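Local coordinates for protein quinoline 2-oxidoreductase large subunit (Pseudomonas putida, PDB 1T3Q) that probably hydroxylates quinoline at the carbon beside its ring nitrogen, as the molybdenum-bearing large subunit of a xanthine dehydrogenase family enzyme, at residues G667-P672 against I724-T729. Sequence-based numbering, arbitrary orientation.
With MCN (pterin cytosine dinucleotide), chain N.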
loop_
_atom_site.group_PDB
_atom_site.type_symbol
_atom_site.label_atom_id
_atom_site.label_comp_id
_atom_site.label_asym_id
_atom_site.label_seq_id
_atom_site.Cartn_x
_atom_site.Cartn_y
_atom_site.Cartn_z
ATOM N N GLY B 667 -29.767 8.989 23.369
ATOM C CA GLY B 667 -29.980 10.307 22.817
ATOM C C GLY B 667 -30.387 10.135 21.367
ATOM O O GLY B 667 -31.117 9.203 21.033
ATOM N N THR B 668 -29.907 11.021 20.507
ATOM C CA THR B 668 -30.227 10.959 19.088
ATOM C C THR B 668 -29.499 9.796 18.416
ATOM O O THR B 668 -28.275 9.723 18.458
ATOM C CB THR B 668 -29.811 12.265 18.374
ATOM O OG1 THR B 668 -30.565 13.358 18.911
ATOM C CG2 THR B 668 -30.061 12.167 16.870
ATOM N N MET B 669 -30.254 8.885 17.807
ATOM C CA MET B 669 -29.650 7.755 17.100
ATOM C C MET B 669 -29.208 8.223 15.719
ATOM O O MET B 669 -29.981 8.858 14.999
ATOM C CB MET B 669 -30.653 6.616 16.915
ATOM C CG MET B 669 -31.111 5.928 18.181
ATOM S SD MET B 669 -32.185 4.532 17.779
ATOM C CE MET B 669 -33.735 5.369 17.499
ATOM N N ILE B 670 -27.972 7.909 15.344
ATOM C CA ILE B 670 -27.469 8.290 14.029
ATOM C C ILE B 670 -28.073 7.343 12.995
ATOM O O ILE B 670 -28.581 7.769 11.958
ATOM C CB ILE B 670 -25.936 8.156 13.949
ATOM C CG1 ILE B 670 -25.273 9.043 15.006
ATOM C CG2 ILE B 670 -25.443 8.534 12.553
ATOM C CD1 ILE B 670 -23.777 8.784 15.137
ATOM N N ASN B 671 -28.029 6.052 13.308
ATOM C CA ASN B 671 -28.518 5.011 12.418
ATOM C C ASN B 671 -29.225 3.958 13.269
ATOM O O ASN B 671 -28.585 3.066 13.829
ATOM C CB ASN B 671 -27.320 4.402 11.673
ATOM C CG ASN B 671 -27.731 3.515 10.521
ATOM O OD1 ASN B 671 -28.455 2.541 10.707
ATOM N ND2 ASN B 671 -27.262 3.846 9.317
ATOM N N PRO B 672 -30.561 4.057 13.390
ATOM C CA PRO B 672 -31.346 3.107 14.185
ATOM C C PRO B 672 -31.030 1.643 13.883
ATOM O O PRO B 672 -30.943 0.826 14.794
ATOM C CB PRO B 672 -32.786 3.489 13.851
ATOM C CG PRO B 672 -32.685 4.972 13.629
ATOM C CD PRO B 672 -31.435 5.078 12.781
ATOM N N ILE B 724 -37.014 -4.627 20.692
ATOM C CA ILE B 724 -36.376 -3.378 21.092
ATOM C C ILE B 724 -37.257 -2.153 20.930
ATOM O O ILE B 724 -37.946 -2.008 19.929
ATOM C CB ILE B 724 -35.118 -3.113 20.245
ATOM C CG1 ILE B 724 -34.151 -4.291 20.353
ATOM C CG2 ILE B 724 -34.462 -1.804 20.677
ATOM C CD1 ILE B 724 -32.969 -4.183 19.397
ATOM N N ARG B 725 -37.210 -1.266 21.915
ATOM C CA ARG B 725 -37.944 -0.014 21.847
ATOM C C ARG B 725 -36.941 1.097 22.165
ATOM O O ARG B 725 -35.971 0.878 22.905
ATOM C CB ARG B 725 -39.129 -0.024 22.820
ATOM C CG ARG B 725 -40.286 -0.899 22.327
ATOM C CD ARG B 725 -40.800 -0.380 20.989
ATOM N NE ARG B 725 -41.763 -1.263 20.328
ATOM N N HIS B 726 -37.161 2.275 21.591
ATOM C CA HIS B 726 -36.250 3.403 21.774
ATOM C C HIS B 726 -36.873 4.658 22.385
ATOM O O HIS B 726 -38.055 4.953 22.183
ATOM C CB HIS B 726 -35.650 3.803 20.423
ATOM C CG HIS B 726 -35.029 2.671 19.664
ATOM N ND1 HIS B 726 -33.725 2.272 19.858
ATOM C CD2 HIS B 726 -35.535 1.858 18.706
ATOM C CE1 HIS B 726 -33.452 1.263 19.051
ATOM N NE2 HIS B 726 -34.534 0.992 18.341
ATOM N N LEU B 727 -36.048 5.387 23.131
ATOM C CA LEU B 727 -36.421 6.657 23.738
ATOM C C LEU B 727 -35.236 7.551 23.400
ATOM O O LEU B 727 -34.107 7.064 23.304
ATOM C CB LEU B 727 -36.568 6.535 25.257
ATOM C CG LEU B 727 -37.715 5.667 25.780
ATOM C CD1 LEU B 727 -37.659 5.627 27.305
ATOM C CD2 LEU B 727 -39.048 6.227 25.305
ATOM N N GLU B 728 -35.476 8.843 23.195
ATOM C CA GLU B 728 -34.382 9.752 22.866
ATOM C C GLU B 728 -34.353 11.009 23.723
ATOM O O GLU B 728 -35.279 11.823 23.700
ATOM C CB GLU B 728 -34.431 10.154 21.384
ATOM C CG GLU B 728 -34.169 8.998 20.417
ATOM C CD GLU B 728 -34.080 9.441 18.967
ATOM O OE1 GLU B 728 -34.980 10.172 18.509
ATOM O OE2 GLU B 728 -33.115 9.054 18.276
ATOM N N THR B 729 -33.281 11.146 24.496
ATOM C CA THR B 729 -33.077 12.314 25.340
ATOM C C THR B 729 -31.741 12.861 24.857
ATOM O O THR B 729 -30.676 12.405 25.280
ATOM C CB THR B 729 -32.987 11.938 26.827
ATOM O OG1 THR B 729 -34.146 11.180 27.196
ATOM C CG2 THR B 729 -32.928 13.202 27.689
HETATM N N1 MCN N . -24.491 4.680 17.069
HETATM C C2 MCN N . -25.516 5.431 16.406
HETATM N N3 MCN N . -26.105 6.387 17.220
HETATM C C4 MCN N . -25.799 6.648 18.552
HETATM C C5 MCN N . -24.750 5.838 19.182
HETATM C C6 MCN N . -24.104 4.872 18.447
HETATM O O2 MCN N . -25.819 5.198 15.258
HETATM N N4 MCN N . -26.422 7.590 19.228
HETATM C "C1'" MCN N . -23.768 3.611 16.167
HETATM C C2D MCN N . -22.386 4.164 15.591
HETATM O "O2'" MCN N . -22.146 3.612 14.248
HETATM C "C3'" MCN N . -21.380 3.739 16.641
HETATM C C4D MCN N . -21.861 2.387 17.109
HETATM O O4D MCN N . -23.359 2.411 16.883
HETATM O "O3'" MCN N . -20.039 3.661 16.042
HETATM C "C5'" MCN N . -21.408 1.966 18.536
HETATM O "O5'" MCN N . -21.752 3.043 19.372
HETATM P PA MCN N . -20.746 3.813 20.313
HETATM O O1A MCN N . -20.575 5.174 19.711
HETATM O O2A MCN N . -21.322 3.626 21.706
HETATM O O3A MCN N . -19.299 3.088 20.484
HETATM P PB MCN N . -18.043 2.997 19.495
HETATM O O1B MCN N . -16.900 3.671 20.181
HETATM O O2B MCN N . -18.399 3.466 18.115
HETATM O O3B MCN N . -17.775 1.419 19.384
HETATM C C10 MCN N . -17.050 0.739 20.377
HETATM C "C9'" MCN N . -18.059 -0.040 21.155
HETATM C "C8'" MCN N . -17.228 -0.843 22.184
HETATM S "S8'" MCN N . -16.312 0.144 23.360
HETATM C "C7'" MCN N . -17.165 -2.173 22.280
HETATM S "S7'" MCN N . -16.183 -3.080 23.464
HETATM C "C6'" MCN N . -17.953 -3.018 21.223
HETATM C C7 MCN N . -19.135 -2.250 20.697
HETATM O "O9'" MCN N . -18.743 -0.980 20.201
HETATM N "N5'" MCN N . -16.907 -3.495 20.227
HETATM C C4A MCN N . -17.601 -3.940 19.033
HETATM N "N8'" MCN N . -19.791 -3.002 19.574
HETATM C C4B MCN N . -18.960 -3.774 18.710
HETATM N "N1'" MCN N . -19.597 -4.224 17.526
HETATM C "C2'" MCN N . -18.788 -4.871 16.656
HETATM N "N2'" MCN N . -19.351 -5.332 15.518
HETATM N "N3'" MCN N . -17.437 -5.055 16.871
HETATM C "C4'" MCN N . -16.716 -4.612 18.042
HETATM O "O4'" MCN N . -15.531 -4.813 18.154
HETATM O O HOH W 1 -32.044 6.728 21.607
HETATM O O HOH W 2 -32.549 9.576 15.583
#
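Met669 sets CG beside its own backbone N and then bends at chi3 (-81°), which lays the thioether over one face of the His726 ring. SD sits 3.4 Å from His726 ND1, displaced toward the ring's rim, and CE lies over the same ring at 4.0 Å from the centroid, so a sulfur-aromatic and a CH-pi contact are made together. The Glu728 chain is extended beyond CG (chi2 -174°), which carries OE2 across to the backbone of the loop, where it receives the N-H of Met669 at 2.9 Å, a nearly linear bond arriving close to the carboxylate's C-O axis. A water donates to that same OE2 and to Met669 O, so one carboxylate oxygen holds Met669 through its N directly and through its O via water. Another water joins Gly667 O to Leu727 O, 2.7 Å from each, and Gly667 CA approaches Thr729 O at 3.3 Å in a CA-H...O contact. The far side of this loop, which links strand 655-665 to helix 672-692, reads the cytosine of the cofactor: Thr668 O accepts from N4, Ile670 N donates to N3 (3.1 Å) and Asn671 N donates to O2. At the N-cap of that helix, Asn671 OD1 accepts from Ile674 N. His726 hydrogen-bonds through NE2 to Glu676 in the helix; an alanine here would probably leave Glu676 without this partner and the Met669 thioether without its aromatic floor. Glu728 is thus a second-shell residue, whose carboxylate is likely to hold the Met669 peptides between two cytosine-binding groups, Thr668 O and Ile670 N.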